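PDB 2J22: fucolectin-related protein from Streptococcus pneumoniae, which probably recognises fucose-containing glycans, including blood group antigens, through a calcium-containing carbohydrate-binding module. Local coordinates for residues E20-S25 against W59-L64. Residues are numbered along the deposited sequence; the frame is centred on the assembly and turned at random.
Sequences ETRQSS and WWEIDL
E61 OE1 takes two hydrogen bonds from R22, with NE and NH2 each 2.9 Å away, which makes a side-on salt bridge to one carboxylate oxygen. The bonds are bent, the straighter having an N-H...O angle of 144°; OE1 lies near the guanidinium plane, but both nitrogens reach it from the same face of the carboxylate. The R22 chain is extended from CG to NE and runs alongside E61. E61 OE2 pairs with R127, so each carboxylate oxygen has an arginine partner, an environment likely to favour its ionised form. W59 CH2 lies over the guanidinium centre, 3.8 Å from its plane, with indole and guanidinium planes 60° apart. W59 CG lies between its own backbone N and carbonyl carbon (chi1 56°), which folds the indole back over S24, whose CB makes a CH-pi contact 3.5 Å from the five-membered ring centroid. Beneath these side chains, strand 20-23 forms an outer edge of the antiparallel five-strand sheet in this galactose-binding-like beta-sandwich, and strand 59-64 separates it from strand 125-130. R22 and E61 are a hydrogen-bonded pair, their mutual backbone bonds being E61 N to R22 O (2.8 Å) and R22 N to E61 O (2.9 Å). Past the strand end, S24 N donates to W59 O, while W59 N donates to S24 OG at 3.3 Å; D55 also binds that hydroxyl. On the sheet face opposite R22 and E61, which carries T21, Q23, W60 and I62, Q23 OE1 meets the W60 indole edge in plane, 3.4 Å from CD1, while Q23 NE2 binds G30 O. W60 NE1 binds S32 O, and T21 CG2 approaches W60 CZ2 obliquely.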
ATOM      1  N   GLU A  20       2.918 -10.831  -5.190  1.00 30.64           N
ATOM      2  CA  GLU A  20       1.536 -10.888  -5.656  1.00 31.33           C
ATOM      3  C   GLU A  20       0.719  -9.824  -4.949  1.00 28.43           C
ATOM      4  O   GLU A  20       0.756  -9.735  -3.697  1.00 28.85           O
ATOM      5  CB  GLU A  20       0.932 -12.270  -5.377  1.00 32.93           C
ATOM      6  CG  GLU A  20       1.279 -13.296  -6.459  1.00 38.51           C
ATOM      7  CD  GLU A  20       1.070 -14.727  -5.965  1.00 48.04           C
ATOM      8  OE1 GLU A  20       1.579 -15.053  -4.850  1.00 53.53           O
ATOM      9  OE2 GLU A  20       0.391 -15.527  -6.681  1.00 51.22           O
ATOM     10  N   THR A  21       0.021  -9.012  -5.738  1.00 26.11           N
ATOM     11  CA  THR A  21      -0.890  -8.011  -5.187  1.00 25.66           C
ATOM     12  C   THR A  21      -2.350  -8.228  -5.585  1.00 26.39           C
ATOM     13  O   THR A  21      -2.682  -8.934  -6.613  1.00 25.98           O
ATOM     14  CB  THR A  21      -0.416  -6.578  -5.530  1.00 25.31           C
ATOM     15  OG1 THR A  21      -0.369  -6.420  -6.952  1.00 26.68           O
ATOM     16  CG2 THR A  21       1.013  -6.364  -5.073  1.00 24.02           C
ATOM     17  N   ARG A  22      -3.250  -7.640  -4.802  1.00 24.58           N
ATOM     18  CA  ARG A  22      -4.626  -7.575  -5.242  1.00 26.31           C
ATOM     19  C   ARG A  22      -5.343  -6.365  -4.601  1.00 25.51           C
ATOM     20  O   ARG A  22      -4.820  -5.751  -3.670  1.00 25.50           O
ATOM     21  CB  ARG A  22      -5.360  -8.906  -4.941  1.00 26.27           C
ATOM     22  CG  ARG A  22      -5.645  -9.103  -3.498  1.00 29.95           C
ATOM     23  CD  ARG A  22      -6.041 -10.516  -3.122  1.00 31.98           C
ATOM     24  NE  ARG A  22      -6.264 -10.564  -1.673  1.00 35.74           N
ATOM     25  CZ  ARG A  22      -7.451 -10.802  -1.148  1.00 33.70           C
ATOM     26  NH1 ARG A  22      -8.486 -11.023  -1.956  1.00 36.22           N
ATOM     27  NH2 ARG A  22      -7.616 -10.827   0.158  1.00 32.13           N
ATOM     28  N   GLN A  23      -6.545  -6.051  -5.066  1.00 24.91           N
ATOM     29  CA  GLN A  23      -7.244  -4.901  -4.491  1.00 24.54           C
ATOM     30  C   GLN A  23      -8.739  -5.077  -4.671  1.00 25.03           C
ATOM     31  O   GLN A  23      -9.179  -5.980  -5.379  1.00 26.24           O
ATOM     32  CB  GLN A  23      -6.704  -3.561  -5.092  1.00 23.30           C
ATOM     33  CG  GLN A  23      -6.836  -3.369  -6.632  1.00 22.63           C
ATOM     34  CD  GLN A  23      -6.043  -2.160  -7.212  1.00 19.78           C
ATOM     35  OE1 GLN A  23      -5.276  -1.457  -6.489  1.00 20.03           O
ATOM     36  NE2 GLN A  23      -6.273  -1.872  -8.452  1.00 19.52           N
ATOM     37  N   SER A  24      -9.507  -4.234  -4.016  1.00 26.27           N
ATOM     38  CA  SER A  24     -10.948  -4.323  -3.941  1.00 26.40           C
ATOM     39  C   SER A  24     -11.566  -4.256  -5.341  1.00 27.07           C
ATOM     40  O   SER A  24     -12.518  -4.992  -5.616  1.00 27.62           O
ATOM     41  CB  SER A  24     -11.476  -3.221  -3.040  1.00 27.14           C
ATOM     42  OG  SER A  24     -11.065  -1.959  -3.569  1.00 25.70           O
ATOM     43  N   SER A  25     -11.035  -3.399  -6.226  1.00 25.21           N
ATOM     44  CA  SER A  25     -11.509  -3.390  -7.612  1.00 23.82           C
ATOM     45  C   SER A  25     -10.498  -2.587  -8.439  1.00 23.75           C
ATOM     46  O   SER A  25      -9.575  -2.022  -7.909  1.00 21.18           O
ATOM     47  CB  SER A  25     -12.914  -2.762  -7.743  1.00 22.37           C
ATOM     48  OG  SER A  25     -12.880  -1.402  -7.309  1.00 22.82           O
ATOM     49  N   TRP A  59      -9.578  -0.907  -0.832  1.00 20.72           N
ATOM     50  CA  TRP A  59      -8.400  -1.400  -0.163  1.00 19.02           C
ATOM     51  C   TRP A  59      -7.448  -2.019  -1.210  1.00 19.16           C
ATOM     52  O   TRP A  59      -7.826  -2.280  -2.333  1.00 19.65           O
ATOM     53  CB  TRP A  59      -8.780  -2.410   0.967  1.00 18.47           C
ATOM     54  CG  TRP A  59      -9.632  -3.586   0.448  1.00 21.67           C
ATOM     55  CD1 TRP A  59     -10.975  -3.718   0.549  1.00 23.92           C
ATOM     56  CD2 TRP A  59      -9.164  -4.762  -0.221  1.00 22.74           C
ATOM     57  NE1 TRP A  59     -11.391  -4.893  -0.042  1.00 21.07           N
ATOM     58  CE2 TRP A  59     -10.294  -5.552  -0.527  1.00 24.84           C
ATOM     59  CE3 TRP A  59      -7.890  -5.232  -0.609  1.00 26.27           C
ATOM     60  CZ2 TRP A  59     -10.200  -6.769  -1.229  1.00 23.49           C
ATOM     61  CZ3 TRP A  59      -7.781  -6.435  -1.299  1.00 25.85           C
ATOM     62  CH2 TRP A  59      -8.946  -7.210  -1.590  1.00 27.65           C
ATOM     63  N   TRP A  60      -6.224  -2.252  -0.782  1.00 18.72           N
ATOM     64  CA  TRP A  60      -5.175  -2.880  -1.575  1.00 19.14           C
ATOM     65  C   TRP A  60      -4.318  -3.762  -0.664  1.00 19.67           C
ATOM     66  O   TRP A  60      -4.103  -3.466   0.526  1.00 18.33           O
ATOM     67  CB  TRP A  60      -4.336  -1.784  -2.277  1.00 17.59           C
ATOM     68  CG  TRP A  60      -3.055  -2.217  -2.939  1.00 15.47           C
ATOM     69  CD1 TRP A  60      -2.814  -2.233  -4.273  1.00 14.45           C
ATOM     70  CD2 TRP A  60      -1.816  -2.507  -2.299  1.00 16.08           C
ATOM     71  NE1 TRP A  60      -1.509  -2.569  -4.501  1.00 19.70           N
ATOM     72  CE2 TRP A  60      -0.869  -2.715  -3.311  1.00 15.72           C
ATOM     73  CE3 TRP A  60      -1.391  -2.562  -0.950  1.00 14.81           C
ATOM     74  CZ2 TRP A  60       0.453  -3.096  -3.053  1.00 18.19           C
ATOM     75  CZ3 TRP A  60      -0.060  -2.892  -0.673  1.00 17.75           C
ATOM     76  CH2 TRP A  60       0.846  -3.174  -1.729  1.00 19.86           C
ATOM     77  N   GLU A  61      -3.824  -4.865  -1.210  1.00 21.57           N
ATOM     78  CA  GLU A  61      -3.099  -5.838  -0.402  1.00 22.53           C
ATOM     79  C   GLU A  61      -1.919  -6.441  -1.131  1.00 22.74           C
ATOM     80  O   GLU A  61      -1.974  -6.643  -2.368  1.00 24.53           O
ATOM     81  CB  GLU A  61      -4.029  -7.003  -0.093  1.00 22.86           C
ATOM     82  CG  GLU A  61      -3.629  -7.832   1.089  1.00 25.56           C
ATOM     83  CD  GLU A  61      -4.778  -8.705   1.444  1.00 31.15           C
ATOM     84  OE1 GLU A  61      -4.968  -9.734   0.741  1.00 31.28           O
ATOM     85  OE2 GLU A  61      -5.507  -8.309   2.352  1.00 28.59           O
ATOM     86  N   ILE A  62      -0.884  -6.781  -0.357  1.00 22.69           N
ATOM     87  CA  ILE A  62       0.327  -7.430  -0.874  1.00 24.09           C
ATOM     88  C   ILE A  62       0.600  -8.686  -0.037  1.00 24.69           C
ATOM     89  O   ILE A  62       0.483  -8.659   1.194  1.00 23.26           O
ATOM     90  CB  ILE A  62       1.532  -6.487  -0.864  1.00 23.18           C
ATOM     91  CG1 ILE A  62       2.748  -7.181  -1.510  1.00 22.23           C
ATOM     92  CG2 ILE A  62       1.815  -5.976   0.590  1.00 25.65           C
ATOM     93  CD1 ILE A  62       3.958  -6.315  -1.669  1.00 21.13           C
ATOM     94  N   ASP A  63       0.892  -9.790  -0.750  1.00 26.78           N
ATOM     95  CA  ASP A  63       1.217 -11.103  -0.157  1.00 28.56           C
ATOM     96  C   ASP A  63       2.721 -11.270  -0.335  1.00 28.66           C
ATOM     97  O   ASP A  63       3.209 -11.324  -1.464  1.00 28.97           O
ATOM     98  CB  ASP A  63       0.439 -12.241  -0.850  1.00 28.40           C
ATOM     99  CG  ASP A  63       0.623 -13.648  -0.151  1.00 32.53           C
ATOM    100  OD1 ASP A  63       1.446 -13.835   0.747  1.00 30.94           O
ATOM    101  OD2 ASP A  63      -0.086 -14.616  -0.434  1.00 34.34           O
ATOM    102  N   LEU A  64       3.459 -11.266   0.783  1.00 28.79           N
ATOM    103  CA  LEU A  64       4.928 -11.407   0.749  1.00 30.36           C
ATOM    104  C   LEU A  64       5.421 -12.855   0.494  1.00 30.66           C
ATOM    105  O   LEU A  64       6.619 -13.058   0.356  1.00 32.13           O
ATOM    106  CB  LEU A  64       5.565 -10.866   2.033  1.00 30.36           C
ATOM    107  CG  LEU A  64       5.296  -9.396   2.373  1.00 29.59           C
ATOM    108  CD1 LEU A  64       5.834  -9.129   3.753  1.00 30.42           C
ATOM    109  CD2 LEU A  64       5.956  -8.426   1.309  1.00 30.67           C
TER
HETATM  110  O   HOH W   1       3.688 -12.904  -3.498  1.00 28.72           O